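Local coordinates for lipopolysaccharide heptosyltransferase 2 (Escherichia coli, PDB 1PSW), which transfers the second heptose from ADP-L-glycero-D-manno-heptose onto the heptosyl-Kdo2-lipid A module during assembly of the lipopolysaccharide core, at residues K207-D211 with E212-V216. Sequence-based numbering, arbitrary orientation.
Sequences KQLID and EGYQV
The carbonyl oxygen of L209 takes two backbone donors from opposite faces of its plane. Y214 N binds L209 O at 3.1 Å, 31° off the plane, whereas E212 N stands well above it, 2.9 Å from L209 O. G213 N closes on I210 O at 3.2 Å, and with G213 at positive phi (103°) the turn is a Schellman motif. L209 O also sits at the edge of the Y214 ring, in its plane, 3.8 Å from Y214 CD2; the same Y214 CD2 packs on L209 CD2. Back in the helix, the CA-H of I210 points almost straight at Y214 O (I210 CA to Y214 O 3.3 Å), and V216 CG2 packs against L209 CB and I210 CG1. E212, its CG anti to the carbonyl carbon (chi1 -69°) and its chain extended, runs back past Q208 O and crosses L209 obliquely; its OE2 is hydrogen-bonded to N340 of helix 332-347. With an alanine here the carboxylate is gone, and N340 ND2 would probably lose its acceptor on the turn. R180 donates to Y214 O. The turn links helix 199-211 to strand 215-218 in a beta-alpha-beta unit of the second Rossmann-like domain of this GT-B fold. L209 O and I210 O, with no further helical turn to bond to, are thus taken up by the N-H groups of E212, G213 and Y214, and the chain enters the strand with these polar ends satisfied.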
ATOM      1  N   LYS A 207     -25.598   4.355   0.365  1.00 21.23           N
ATOM      2  CA  LYS A 207     -27.001   4.533  -0.009  1.00 22.16           C
ATOM      3  C   LYS A 207     -27.107   5.533  -1.149  1.00 22.94           C
ATOM      4  O   LYS A 207     -27.864   5.338  -2.103  1.00 21.74           O
ATOM      5  CB  LYS A 207     -27.822   5.053   1.176  1.00 24.07           C
ATOM      6  CG  LYS A 207     -27.882   4.108   2.345  1.00 26.73           C
ATOM      7  CD  LYS A 207     -28.687   4.704   3.485  1.00 29.26           C
ATOM      8  CE  LYS A 207     -28.686   3.767   4.673  1.00 31.92           C
ATOM      9  NZ  LYS A 207     -29.319   4.360   5.879  1.00 33.10           N
ATOM     10  N   GLN A 208     -26.350   6.617  -1.037  1.00 22.86           N
ATOM     11  CA  GLN A 208     -26.351   7.663  -2.053  1.00 24.36           C
ATOM     12  C   GLN A 208     -25.814   7.154  -3.392  1.00 23.16           C
ATOM     13  O   GLN A 208     -26.347   7.491  -4.450  1.00 22.65           O
ATOM     14  CB  GLN A 208     -25.490   8.837  -1.589  1.00 26.79           C
ATOM     15  CG  GLN A 208     -25.956   9.514  -0.320  1.00 33.84           C
ATOM     16  CD  GLN A 208     -27.152  10.411  -0.539  1.00 38.55           C
ATOM     17  OE1 GLN A 208     -28.287   9.945  -0.665  1.00 40.38           O
ATOM     18  NE2 GLN A 208     -26.900  11.713  -0.614  1.00 41.90           N
ATOM     19  N   LEU A 209     -24.746   6.361  -3.337  1.00 20.50           N
ATOM     20  CA  LEU A 209     -24.130   5.821  -4.549  1.00 20.74           C
ATOM     21  C   LEU A 209     -25.010   4.777  -5.231  1.00 21.38           C
ATOM     22  O   LEU A 209     -25.135   4.756  -6.457  1.00 19.61           O
ATOM     23  CB  LEU A 209     -22.752   5.225  -4.229  1.00 20.86           C
ATOM     24  CG  LEU A 209     -21.645   6.245  -3.935  1.00 21.51           C
ATOM     25  CD1 LEU A 209     -20.378   5.547  -3.434  1.00 19.23           C
ATOM     26  CD2 LEU A 209     -21.358   7.037  -5.197  1.00 22.08           C
ATOM     27  N   ILE A 210     -25.615   3.905  -4.435  1.00 21.85           N
ATOM     28  CA  ILE A 210     -26.493   2.879  -4.972  1.00 23.75           C
ATOM     29  C   ILE A 210     -27.683   3.562  -5.636  1.00 27.04           C
ATOM     30  O   ILE A 210     -28.211   3.095  -6.648  1.00 26.98           O
ATOM     31  CB  ILE A 210     -26.971   1.947  -3.851  1.00 23.71           C
ATOM     32  CG1 ILE A 210     -25.778   1.123  -3.354  1.00 21.01           C
ATOM     33  CG2 ILE A 210     -28.108   1.059  -4.343  1.00 24.19           C
ATOM     34  CD1 ILE A 210     -26.044   0.332  -2.103  1.00 22.02           C
ATOM     35  N   ASP A 211     -28.096   4.689  -5.070  1.00 28.09           N
ATOM     36  CA  ASP A 211     -29.214   5.423  -5.632  1.00 31.32           C
ATOM     37  C   ASP A 211     -28.814   6.078  -6.956  1.00 30.96           C
ATOM     38  O   ASP A 211     -29.676   6.365  -7.786  1.00 31.51           O
ATOM     39  CB  ASP A 211     -29.710   6.478  -4.645  1.00 34.78           C
ATOM     40  CG  ASP A 211     -30.925   7.221  -5.159  1.00 40.76           C
ATOM     41  OD1 ASP A 211     -31.949   6.563  -5.449  1.00 43.45           O
ATOM     42  OD2 ASP A 211     -30.858   8.464  -5.275  1.00 43.08           O
ATOM     43  N   GLU A 212     -27.515   6.310  -7.151  1.00 29.00           N
ATOM     44  CA  GLU A 212     -27.018   6.910  -8.390  1.00 27.34           C
ATOM     45  C   GLU A 212     -26.769   5.866  -9.476  1.00 26.06           C
ATOM     46  O   GLU A 212     -26.358   6.205 -10.584  1.00 26.99           O
ATOM     47  CB  GLU A 212     -25.715   7.677  -8.156  1.00 27.78           C
ATOM     48  CG  GLU A 212     -25.855   8.941  -7.345  1.00 30.51           C
ATOM     49  CD  GLU A 212     -24.567   9.747  -7.292  1.00 31.55           C
ATOM     50  OE1 GLU A 212     -23.533   9.286  -7.823  1.00 30.97           O
ATOM     51  OE2 GLU A 212     -24.585  10.854  -6.716  1.00 33.80           O
ATOM     52  N   GLY A 213     -26.985   4.595  -9.155  1.00 25.99           N
ATOM     53  CA  GLY A 213     -26.781   3.549 -10.144  1.00 24.75           C
ATOM     54  C   GLY A 213     -25.493   2.752  -9.997  1.00 24.22           C
ATOM     55  O   GLY A 213     -25.155   1.962 -10.874  1.00 23.58           O
ATOM     56  N   TYR A 214     -24.777   2.951  -8.895  1.00 23.00           N
ATOM     57  CA  TYR A 214     -23.532   2.232  -8.643  1.00 22.83           C
ATOM     58  C   TYR A 214     -23.762   1.083  -7.663  1.00 22.73           C
ATOM     59  O   TYR A 214     -24.825   0.978  -7.051  1.00 22.86           O
ATOM     60  CB  TYR A 214     -22.484   3.188  -8.042  1.00 22.00           C
ATOM     61  CG  TYR A 214     -21.959   4.236  -8.997  1.00 23.83           C
ATOM     62  CD1 TYR A 214     -20.914   3.941  -9.878  1.00 22.53           C
ATOM     63  CD2 TYR A 214     -22.517   5.519  -9.037  1.00 23.47           C
ATOM     64  CE1 TYR A 214     -20.441   4.895 -10.778  1.00 25.45           C
ATOM     65  CE2 TYR A 214     -22.048   6.479  -9.935  1.00 25.23           C
ATOM     66  CZ  TYR A 214     -21.014   6.159 -10.800  1.00 25.46           C
ATOM     67  OH  TYR A 214     -20.552   7.092 -11.697  1.00 27.91           O
ATOM     68  N   GLN A 215     -22.769   0.206  -7.542  1.00 20.66           N
ATOM     69  CA  GLN A 215     -22.816  -0.873  -6.564  1.00 21.40           C
ATOM     70  C   GLN A 215     -21.559  -0.625  -5.733  1.00 20.56           C
ATOM     71  O   GLN A 215     -20.599  -0.025  -6.220  1.00 19.49           O
ATOM     72  CB  GLN A 215     -22.786  -2.258  -7.219  1.00 23.68           C
ATOM     73  CG  GLN A 215     -21.511  -2.624  -7.959  1.00 23.20           C
ATOM     74  CD  GLN A 215     -21.525  -4.074  -8.411  1.00 25.37           C
ATOM     75  OE1 GLN A 215     -21.560  -4.987  -7.585  1.00 27.45           O
ATOM     76  NE2 GLN A 215     -21.508  -4.293  -9.723  1.00 22.53           N
ATOM     77  N   VAL A 216     -21.563  -1.071  -4.484  1.00 19.83           N
ATOM     78  CA  VAL A 216     -20.432  -0.842  -3.594  1.00 18.88           C
ATOM     79  C   VAL A 216     -19.759  -2.144  -3.174  1.00 19.49           C
ATOM     80  O   VAL A 216     -20.411  -3.180  -3.018  1.00 19.20           O
ATOM     81  CB  VAL A 216     -20.906  -0.053  -2.336  1.00 18.90           C
ATOM     82  CG1 VAL A 216     -19.775   0.104  -1.327  1.00 18.43           C
ATOM     83  CG2 VAL A 216     -21.427   1.313  -2.769  1.00 19.72           C
TER